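Local atomic coordinates of amidase, hydantoinase/carbamoylase family (PDB entry 6C0D), a protein that probably hydrolyses N-carbamoyl-L-amino acids as a zinc-dependent, homodimeric amidase of the peptidase M20 family. Residues K79-V85 with R122-D127; R57-L63 with L109-R113; R186-Y192 with I372-A378. One frame throughout, in Å; residues are numbered along the deposited sequence. Where two conformers were deposited one is given.

Contact 1: residues K79-V85 with R122-D127; sequences KPGPALV and REFAVD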
loop_
_atom_site.group_PDB
_atom_site.type_symbol
_atom_site.label_atom_id
_atom_site.label_comp_id
_atom_site.label_asym_id
_atom_site.label_seq_id
_atom_site.Cartn_x
_atom_site.Cartn_y
_atom_site.Cartn_z
ATOM N N LYS A 79 2.942 55.441 10.983
ATOM C CA LYS A 79 1.838 56.247 11.477
ATOM C C LYS A 79 1.465 55.849 12.905
ATOM O O LYS A 79 1.632 54.692 13.292
ATOM C CB LYS A 79 0.632 56.071 10.557
ATOM C CG LYS A 79 0.872 56.706 9.179
ATOM C CD LYS A 79 0.039 56.067 8.091
ATOM C CE LYS A 79 0.474 56.638 6.710
ATOM N NZ LYS A 79 -0.279 55.929 5.613
ATOM N N PRO A 80 0.963 56.787 13.700
ATOM C CA PRO A 80 0.619 56.499 15.099
ATOM C C PRO A 80 -0.727 55.787 15.186
ATOM O O PRO A 80 -1.414 55.600 14.192
ATOM C CB PRO A 80 0.552 57.891 15.724
ATOM C CG PRO A 80 0.112 58.774 14.606
ATOM C CD PRO A 80 0.748 58.212 13.361
ATOM N N GLY A 81 -1.093 55.387 16.410
ATOM C CA GLY A 81 -2.404 54.822 16.655
ATOM C C GLY A 81 -2.506 53.337 16.360
ATOM O O GLY A 81 -1.510 52.665 16.077
ATOM N N PRO A 82 -3.725 52.797 16.408
ATOM C CA PRO A 82 -3.900 51.349 16.240
ATOM C C PRO A 82 -3.653 50.914 14.812
ATOM O O PRO A 82 -3.971 51.629 13.859
ATOM C CB PRO A 82 -5.367 51.116 16.629
ATOM C CG PRO A 82 -6.039 52.427 16.341
ATOM C CD PRO A 82 -5.003 53.493 16.653
ATOM N N ALA A 83 -3.148 49.689 14.673
ATOM C CA ALA A 83 -2.691 49.184 13.386
ATOM C C ALA A 83 -3.460 47.931 12.985
ATOM O O ALA A 83 -3.827 47.099 13.820
ATOM C CB ALA A 83 -1.187 48.864 13.419
ATOM N N LEU A 84 -3.687 47.820 11.689
ATOM C CA LEU A 84 -4.151 46.600 11.053
ATOM C C LEU A 84 -2.956 45.931 10.381
ATOM O O LEU A 84 -2.245 46.575 9.611
ATOM C CB LEU A 84 -5.230 46.937 10.018
ATOM C CG LEU A 84 -5.606 45.824 9.018
ATOM C CD1 LEU A 84 -6.281 44.696 9.769
ATOM C CD2 LEU A 84 -6.558 46.422 7.980
ATOM N N VAL A 85 -2.744 44.645 10.653
ATOM C CA VAL A 85 -1.671 43.868 10.027
ATOM C C VAL A 85 -2.283 43.048 8.894
ATOM O O VAL A 85 -3.286 42.357 9.104
ATOM C CB VAL A 85 -0.983 42.943 11.051
ATOM C CG1 VAL A 85 0.183 42.166 10.402
ATOM C CG2 VAL A 85 -0.505 43.721 12.289
ATOM N N ARG A 122 -5.583 58.093 4.947
ATOM C CA ARG A 122 -4.145 58.314 4.992
ATOM C C ARG A 122 -3.582 58.112 6.390
ATOM O O ARG A 122 -2.457 57.637 6.533
ATOM C CB ARG A 122 -3.821 59.735 4.497
ATOM C CG ARG A 122 -2.315 60.035 4.396
ATOM C CD ARG A 122 -2.049 61.529 4.235
ATOM N NE ARG A 122 -2.535 62.252 5.400
ATOM C CZ ARG A 122 -1.851 62.360 6.536
ATOM N NH1 ARG A 122 -0.645 61.808 6.646
ATOM N NH2 ARG A 122 -2.366 63.019 7.560
ATOM N N GLU A 123 -4.359 58.434 7.431
ATOM C CA GLU A 123 -3.848 58.326 8.795
ATOM C C GLU A 123 -3.740 56.887 9.291
ATOM O O GLU A 123 -3.064 56.652 10.298
ATOM C CB GLU A 123 -4.742 59.113 9.763
ATOM C CG GLU A 123 -4.802 60.576 9.436
ATOM C CD GLU A 123 -5.749 61.352 10.337
ATOM O OE1 GLU A 123 -6.187 60.800 11.375
ATOM O OE2 GLU A 123 -6.052 62.517 9.996
ATOM N N PHE A 124 -4.383 55.922 8.630
ATOM C CA PHE A 124 -4.549 54.604 9.237
ATOM C C PHE A 124 -3.252 53.806 9.151
ATOM O O PHE A 124 -2.718 53.603 8.056
ATOM C CB PHE A 124 -5.651 53.816 8.533
ATOM C CG PHE A 124 -7.015 54.473 8.539
ATOM C CD1 PHE A 124 -7.307 55.562 9.345
ATOM C CD2 PHE A 124 -8.015 53.961 7.710
ATOM C CE1 PHE A 124 -8.583 56.135 9.321
ATOM C CE2 PHE A 124 -9.283 54.523 7.685
ATOM C CZ PHE A 124 -9.563 55.605 8.483
ATOM N N ALA A 125 -2.773 53.302 10.295
ATOM C CA ALA A 125 -1.586 52.456 10.292
ATOM C C ALA A 125 -1.916 51.073 9.729
ATOM O O ALA A 125 -2.810 50.383 10.231
ATOM C CB ALA A 125 -1.006 52.342 11.705
ATOM N N VAL A 126 -1.185 50.668 8.688
ATOM C CA VAL A 126 -1.285 49.327 8.108
ATOM C C VAL A 126 0.119 48.731 8.076
ATOM O O VAL A 126 1.028 49.336 7.498
ATOM C CB VAL A 126 -1.877 49.360 6.690
ATOM C CG1 VAL A 126 -1.938 47.923 6.107
ATOM C CG2 VAL A 126 -3.267 50.026 6.706
ATOM N N ASP A 127 0.302 47.571 8.723
ATOM C CA ASP A 127 1.548 46.805 8.689
ATOM C C ASP A 127 1.400 45.679 7.665
ATOM O O ASP A 127 0.291 45.196 7.423
ATOM C CB ASP A 127 1.892 46.169 10.051
ATOM C CG ASP A 127 2.090 47.179 11.187
ATOM O OD1 ASP A 127 2.324 48.391 10.955
ATOM O OD2 ASP A 127 2.064 46.724 12.358
HETATM O O HOH W 1 -3.038 54.634 5.579
HETATM O O HOH W 2 -3.609 54.230 13.048
HETATM O O HOH W 3 -2.774 57.563 12.837
HETATM O O HOH W 4 -5.147 51.291 11.470
#

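Contact 2: residues R57-L63 with L109-R113; sequences RMTDAGL and LEIAR. With EDO (1,2-ethanediol), chain L.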
loop_
_atom_site.group_PDB
_atom_site.type_symbol
_atom_site.label_atom_id
_atom_site.label_comp_id
_atom_site.label_asym_id
_atom_site.label_seq_id
_atom_site.Cartn_x
_atom_site.Cartn_y
_atom_site.Cartn_z
ATOM N N ARG A 57 10.376 46.885 -1.596
ATOM C CA ARG A 57 9.065 47.378 -2.018
ATOM C C ARG A 57 8.299 47.974 -0.843
ATOM O O ARG A 57 7.591 48.978 -1.000
ATOM C CB ARG A 57 8.237 46.256 -2.660
ATOM C CG ARG A 57 8.783 45.753 -3.993
ATOM C CD ARG A 57 8.847 46.901 -5.021
ATOM N NE ARG A 57 7.559 47.147 -5.673
ATOM C CZ ARG A 57 7.127 48.349 -6.045
ATOM N NH1 ARG A 57 7.863 49.433 -5.803
ATOM N NH2 ARG A 57 5.956 48.472 -6.651
ATOM N N MET A 58 8.390 47.340 0.332
ATOM C CA MET A 58 7.770 47.908 1.523
ATOM C C MET A 58 8.380 49.257 1.859
ATOM O O MET A 58 7.669 50.194 2.247
ATOM C CB MET A 58 7.926 46.954 2.704
ATOM C CG MET A 58 7.163 45.637 2.537
ATOM S SD MET A 58 7.501 44.568 3.961
ATOM C CE MET A 58 6.449 43.162 3.646
ATOM N N THR A 59 9.705 49.364 1.743
ATOM C CA THR A 59 10.361 50.637 1.990
ATOM C C THR A 59 9.889 51.686 0.994
ATOM O O THR A 59 9.558 52.811 1.381
ATOM C CB THR A 59 11.877 50.463 1.931
ATOM O OG1 THR A 59 12.278 49.573 2.980
ATOM C CG2 THR A 59 12.572 51.810 2.098
ATOM N N ASP A 60 9.826 51.318 -0.296
ATOM C CA ASP A 60 9.304 52.225 -1.316
ATOM C C ASP A 60 7.916 52.724 -0.951
ATOM O O ASP A 60 7.557 53.867 -1.245
ATOM C CB ASP A 60 9.229 51.536 -2.684
ATOM C CG ASP A 60 10.591 51.174 -3.254
ATOM O OD1 ASP A 60 11.602 51.775 -2.842
ATOM O OD2 ASP A 60 10.627 50.284 -4.131
ATOM N N ALA A 61 7.111 51.867 -0.336
ATOM C CA ALA A 61 5.759 52.236 0.053
ATOM C C ALA A 61 5.721 53.126 1.290
ATOM O O ALA A 61 4.634 53.569 1.674
ATOM C CB ALA A 61 4.916 50.983 0.324
ATOM N N GLY A 62 6.862 53.375 1.931
ATOM C CA GLY A 62 6.903 54.181 3.136
ATOM C C GLY A 62 6.829 53.424 4.445
ATOM O O GLY A 62 6.675 54.061 5.497
ATOM N N LEU A 63 6.930 52.097 4.427
ATOM C CA LEU A 63 6.934 51.337 5.669
ATOM C C LEU A 63 8.357 51.189 6.212
ATOM O O LEU A 63 9.343 51.301 5.480
ATOM C CB LEU A 63 6.320 49.956 5.446
ATOM C CG LEU A 63 4.932 49.958 4.786
ATOM C CD1 LEU A 63 4.515 48.537 4.392
ATOM C CD2 LEU A 63 3.914 50.555 5.751
ATOM N N LEU A 109 0.676 44.679 0.748
ATOM C CA LEU A 109 1.474 45.793 0.253
ATOM C C LEU A 109 0.616 46.787 -0.520
ATOM O O LEU A 109 0.704 48.007 -0.308
ATOM C CB LEU A 109 2.606 45.248 -0.631
ATOM C CG LEU A 109 3.623 46.203 -1.243
ATOM C CD1 LEU A 109 4.382 46.930 -0.137
ATOM C CD2 LEU A 109 4.594 45.402 -2.151
ATOM N N GLU A 110 -0.213 46.289 -1.440
ATOM C CA GLU A 110 -1.006 47.210 -2.247
ATOM C C GLU A 110 -2.028 47.938 -1.391
ATOM O O GLU A 110 -2.310 49.121 -1.613
ATOM C CB GLU A 110 -1.716 46.465 -3.379
ATOM C CG GLU A 110 -2.648 47.367 -4.202
ATOM C CD GLU A 110 -1.930 48.527 -4.878
ATOM O OE1 GLU A 110 -0.698 48.437 -5.106
ATOM O OE2 GLU A 110 -2.598 49.546 -5.182
ATOM N N ILE A 111 -2.612 47.235 -0.424
ATOM C CA ILE A 111 -3.596 47.871 0.449
ATOM C C ILE A 111 -2.940 48.956 1.282
ATOM O O ILE A 111 -3.497 50.047 1.437
ATOM C CB ILE A 111 -4.295 46.815 1.323
ATOM C CG1 ILE A 111 -5.150 45.907 0.418
ATOM C CG2 ILE A 111 -5.177 47.495 2.397
ATOM C CD1 ILE A 111 -5.602 44.621 1.108
ATOM N N ALA A 112 -1.729 48.699 1.791
ATOM C CA ALA A 112 -1.003 49.757 2.507
ATOM C C ALA A 112 -0.764 50.960 1.606
ATOM O O ALA A 112 -0.980 52.111 2.012
ATOM C CB ALA A 112 0.318 49.214 3.038
ATOM N N ARG A 113 -0.355 50.707 0.351
ATOM C CA ARG A 113 -0.137 51.801 -0.585
ATOM C C ARG A 113 -1.434 52.555 -0.844
ATOM O O ARG A 113 -1.483 53.786 -0.747
ATOM C CB ARG A 113 0.464 51.259 -1.893
ATOM C CG ARG A 113 1.949 50.849 -1.753
ATOM C CD ARG A 113 2.574 50.466 -3.112
ATOM N NE ARG A 113 1.907 49.307 -3.717
ATOM C CZ ARG A 113 2.526 48.220 -4.177
ATOM N NH1 ARG A 113 3.852 48.124 -4.128
ATOM N NH2 ARG A 113 1.810 47.234 -4.716
HETATM C C1 EDO L . 4.376 52.830 -6.001
HETATM O O1 EDO L . 5.245 51.865 -6.622
HETATM C C2 EDO L . 4.796 53.154 -4.561
HETATM O O2 EDO L . 5.936 52.379 -4.161
HETATM O O HOH W 5 5.843 49.862 -3.054
HETATM O O HOH W 6 2.014 53.609 2.118
#

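Contact 3: residues R186-Y192 with I372-A378; sequences RKRQRAY and IAQHIPA. With EDO (1,2-ethanediol), chain I.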
loop_
_atom_site.group_PDB
_atom_site.type_symbol
_atom_site.label_atom_id
_atom_site.label_comp_id
_atom_site.label_asym_id
_atom_site.label_seq_id
_atom_site.Cartn_x
_atom_site.Cartn_y
_atom_site.Cartn_z
ATOM N N ARG A 186 0.365 43.919 21.381
ATOM C CA ARG A 186 -1.085 43.834 21.517
ATOM C C ARG A 186 -1.746 45.185 21.793
ATOM O O ARG A 186 -2.938 45.338 21.513
ATOM C CB ARG A 186 -1.442 42.844 22.630
ATOM C CG ARG A 186 -1.191 41.396 22.236
ATOM C CD ARG A 186 -0.860 40.525 23.455
ATOM N NE ARG A 186 -0.569 39.136 23.081
ATOM C CZ ARG A 186 0.633 38.687 22.721
ATOM N NH1 ARG A 186 1.674 39.510 22.675
ATOM N NH2 ARG A 186 0.794 37.410 22.400
ATOM N N LYS A 187 -1.025 46.159 22.354
ATOM C CA LYS A 187 -1.641 47.472 22.521
ATOM C C LYS A 187 -1.804 48.192 21.180
ATOM O O LYS A 187 -2.779 48.927 20.989
ATOM C CB LYS A 187 -0.823 48.332 23.485
ATOM N N ARG A 188 -0.876 47.982 20.242
ATOM C CA ARG A 188 -0.866 48.683 18.958
ATOM C C ARG A 188 -1.560 47.908 17.836
ATOM O O ARG A 188 -2.384 48.477 17.114
ATOM C CB ARG A 188 0.586 49.000 18.561
ATOM C CG ARG A 188 0.772 49.551 17.152
ATOM C CD ARG A 188 2.230 49.941 16.860
ATOM N NE ARG A 188 2.276 50.433 15.494
ATOM C CZ ARG A 188 2.326 49.643 14.423
ATOM N NH1 ARG A 188 2.278 50.172 13.207
ATOM N NH2 ARG A 188 2.421 48.321 14.562
ATOM N N GLN A 189 -1.224 46.625 17.652
ATOM C CA GLN A 189 -1.724 45.817 16.533
ATOM C C GLN A 189 -3.030 45.151 16.947
ATOM O O GLN A 189 -3.035 44.224 17.764
ATOM C CB GLN A 189 -0.657 44.802 16.125
ATOM C CG GLN A 189 0.552 45.519 15.500
ATOM C CD GLN A 189 1.841 44.729 15.554
ATOM O OE1 GLN A 189 2.131 44.076 16.550
ATOM N NE2 GLN A 189 2.629 44.790 14.475
ATOM N N ARG A 190 -4.145 45.628 16.392
ATOM C CA ARG A 190 -5.439 45.230 16.926
ATOM C C ARG A 190 -6.239 44.321 16.006
ATOM O O ARG A 190 -7.301 43.841 16.426
ATOM C CB ARG A 190 -6.285 46.462 17.262
ATOM C CG ARG A 190 -5.716 47.324 18.394
ATOM C CD ARG A 190 -5.465 46.520 19.662
ATOM N NE ARG A 190 -6.624 45.739 20.090
ATOM C CZ ARG A 190 -6.578 44.446 20.394
ATOM N NH1 ARG A 190 -5.430 43.788 20.325
ATOM N NH2 ARG A 190 -7.676 43.810 20.778
ATOM N N ALA A 191 -5.752 44.045 14.802
ATOM C CA ALA A 191 -6.487 43.180 13.882
ATOM C C ALA A 191 -5.521 42.642 12.843
ATOM O O ALA A 191 -4.522 43.286 12.528
ATOM C CB ALA A 191 -7.625 43.932 13.188
ATOM N N TYR A 192 -5.836 41.451 12.317
ATOM C CA TYR A 192 -5.021 40.798 11.294
ATOM C C TYR A 192 -5.931 40.325 10.163
ATOM O O TYR A 192 -6.967 39.705 10.427
ATOM C CB TYR A 192 -4.250 39.606 11.895
ATOM C CG TYR A 192 -3.500 38.762 10.878
ATOM C CD1 TYR A 192 -3.914 37.469 10.572
ATOM C CD2 TYR A 192 -2.378 39.263 10.232
ATOM C CE1 TYR A 192 -3.216 36.691 9.634
ATOM C CE2 TYR A 192 -1.691 38.515 9.285
ATOM C CZ TYR A 192 -2.114 37.221 9.003
ATOM O OH TYR A 192 -1.407 36.471 8.097
ATOM N N ILE A 372 -2.319 33.387 14.650
ATOM C CA ILE A 372 -2.465 34.784 15.063
ATOM C C ILE A 372 -3.821 35.012 15.728
ATOM O O ILE A 372 -3.929 35.774 16.698
ATOM C CB ILE A 372 -2.232 35.699 13.849
ATOM C CG1 ILE A 372 -0.744 35.644 13.476
ATOM C CG2 ILE A 372 -2.675 37.161 14.145
ATOM C CD1 ILE A 372 -0.467 36.029 12.055
ATOM N N ALA A 373 -4.863 34.313 15.256
ATOM C CA ALA A 373 -6.224 34.520 15.755
ATOM C C ALA A 373 -6.369 34.219 17.238
ATOM O O ALA A 373 -7.311 34.715 17.872
ATOM C CB ALA A 373 -7.221 33.654 14.975
ATOM N N GLN A 374 -5.482 33.406 17.803
ATOM C CA GLN A 374 -5.553 33.098 19.221
ATOM C C GLN A 374 -5.039 34.247 20.088
ATOM O O GLN A 374 -5.170 34.181 21.313
ATOM C CB GLN A 374 -4.790 31.785 19.475
ATOM C CG GLN A 374 -5.255 30.653 18.498
ATOM C CD GLN A 374 -4.495 29.328 18.618
ATOM O OE1 GLN A 374 -3.984 28.983 19.682
ATOM N NE2 GLN A 374 -4.439 28.568 17.512
ATOM N N HIS A 375 -4.491 35.305 19.479
ATOM C CA HIS A 375 -3.911 36.428 20.213
ATOM C C HIS A 375 -4.558 37.765 19.912
ATOM O O HIS A 375 -4.687 38.593 20.816
ATOM C CB HIS A 375 -2.410 36.520 19.919
ATOM C CG HIS A 375 -1.652 35.318 20.378
ATOM N ND1 HIS A 375 -1.017 35.259 21.599
ATOM C CD2 HIS A 375 -1.470 34.108 19.797
ATOM C CE1 HIS A 375 -0.459 34.068 21.744
ATOM N NE2 HIS A 375 -0.724 33.351 20.667
ATOM N N ILE A 376 -4.929 38.016 18.660
ATOM C CA ILE A 376 -5.649 39.230 18.286
ATOM C C ILE A 376 -6.735 38.856 17.286
ATOM O O ILE A 376 -6.684 37.784 16.664
ATOM C CB ILE A 376 -4.717 40.298 17.670
ATOM C CG1 ILE A 376 -4.061 39.766 16.389
ATOM C CG2 ILE A 376 -3.685 40.822 18.706
ATOM C CD1 ILE A 376 -3.349 40.870 15.608
ATOM N N PRO A 377 -7.737 39.726 17.122
ATOM C CA PRO A 377 -8.772 39.489 16.101
ATOM C C PRO A 377 -8.164 39.227 14.732
ATOM O O PRO A 377 -7.371 40.022 14.238
ATOM C CB PRO A 377 -9.565 40.805 16.106
ATOM C CG PRO A 377 -9.456 41.286 17.551
ATOM C CD PRO A 377 -8.039 40.926 17.948
ATOM N N ALA A 378 -8.568 38.120 14.095
ATOM C CA ALA A 378 -8.051 37.761 12.777
ATOM C C ALA A 378 -9.196 37.415 11.828
ATOM O O ALA A 378 -10.279 37.007 12.255
ATOM C CB ALA A 378 -7.097 36.560 12.871
HETATM C C1 EDO I . -7.940 37.157 20.033
HETATM O O1 EDO I . -8.610 35.898 20.081
HETATM C C2 EDO I . -8.903 38.275 20.415
HETATM O O2 EDO I . -10.098 38.145 19.638
HETATM O O HOH W 7 -2.045 36.932 23.720
HETATM O O HOH W 8 -6.416 40.893 21.628
#

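Contact 1: residues K79-V85 with R122-D127
Two neighbouring parallel strands of a beta-alpha-beta unit, 83-88 and 125-130, run side by side here, with Leu84 opposite Val126 and Val85 opposite Asp127. Their short axes lie 4.6 Å apart at 24°. Leu84 uses both of its backbone polar atoms on the partner strand: its N donates to Ala125 O (3.1 Å, 166° at the hydrogen), and its O accepts from Asp127 N (2.9 Å). Ala83 CB meets Ala125 CB at 3.9 Å. One pair further along the same face, Asp127 and Val85 pass each other at a slant, Asp127 OD2 lying 4.0 Å from Val85 CG2.

On the N-terminal side of this pairing the chains diverge and water fills in. One water accepts from Ala125 N and lies within bonding distance of Pro80 O and Pro82 O; another joins Pro82 O to Ala125 O. Lys79 closes the far end: its chain runs extended beyond CG (chi3 -173°), which carries NZ to Arg122 O at 2.9 Å, in the carbonyl plane, while a further water accepts from NZ and lies close to Phe124 O.

Leu84 packs on Ala413 and Ile416 of helix 399-419, whereas Val85 and Asp127 touch Phe74 of strand 73-76. Asp127 OD2 also forms a salt bridge with Arg188, and strand 189-198 flanks strand 83-88.

Contact 2: residues R57-L63 with L109-R113
Leu109 of helix 102-117 fits against the last turn of helix 45-60, and its two methyls divide the work. CD2 meets Arg57 CB at 3.8 Å, while CD1 lies 3.9 Å from Met58 CA and also reaches Ala61 CB. With CG anti to the backbone N (chi1 -178°), the isobutyl group extends toward the other helix. The closest apolar approach is Ala61 CB to Arg113 CG, 3.6 Å. Just beyond, Gly62, with positive phi, leaves the helical course in a Schellman motif, and Leu63 CD1 touches Ala112 CB more loosely, at 4.5 Å.

Arg113 is held firmly: NE and NH2 grip Glu110 OE1 side-on, NH2 at 2.8 Å, helping to fix the guanidinium's rotation. Its NH1 lies over one face of the Arg57 guanidinium, 3.3 Å from Arg57 NH2, the planes 39° apart. Asp24 of helix 18-30 forms salt bridges with both arginines, which probably offsets their like charges. The wetter side is looser: one water joins Arg57 O, Arg113 NH1 and an ethanediol, probably from the crystallisation liquor, which Arg57 NH2 reaches weakly, and another donates to Ala61 O and, weakly, Ala112 O.

Strand 125-130 packs on the apolar part, Val128 touching Met58, Leu63 and Ala112; helix 399-419 packs against Ile111.

Contact 3: residues R186-Y192 with I372-A378
Arg186 reaches His375 with its chain extended from CG to NE, which brings NH2 to 2.9 Å from His375 ND1. The ring nitrogen lies at the guanidinium edge, near its plane, and the two flat groups are turned 72° apart. A water accepts from Arg186 NE and also bonds to ND1, while Val148 O takes a hydrogen bond from NH2. At Gln189 the strand begins, and Gln189 O rests 3.6 Å from Ile376 CG2.

Arg190 contributes its backbone, with Arg190 O lying against Pro377 CD at 3.4 Å. Ala191 CA gives a CA-H...O contact to Pro377 O, 3.3 Å away. The same oxygen accepts from Tyr192 N at 2.8 Å, nearly along the C=O axis, although the angle at the hydrogen is only 140°.

Tyr192 ends the walk. Ile372 CD1 sits over the centre of its ring, 3.7 Å from the centroid and 13° off the normal, a CH-pi contact, while Ala378 CB meets the ring edge. Tyr192 OH bonds to Glu194 and Trp131.

The Tyr192-Ala378 bridge starts the parallel pairing of strands 189-198 and 378-384, part of the M20 zinc-hydrolase fold. Along the first strand lies the zinc ligand His196, whose side chain is about 8 Å from that of Tyr192.

Overall arrangement
From the N terminus, the end of helix 45-60 and the turn after it supply the first half of contact 2, and 79-85 then opens contact 1. Helix 102-117 returns to close contact 2 before 122-127 closes contact 1, so the two loops cross. Their centres are 12 Å apart and they share an apolar junction, with Val126 touching Leu63 and Ala112. Contact 3 opens only after both have closed, and spans 179 residues before 372-378 completes it. It meets contact 1 through adjacent strands 83-88 and 189-198, but not contact 2, whose nearest atoms are about 8 Å away. Together they tie two helices to parallel strands 125-130, 83-88, 189-198 and 378-384, in that order.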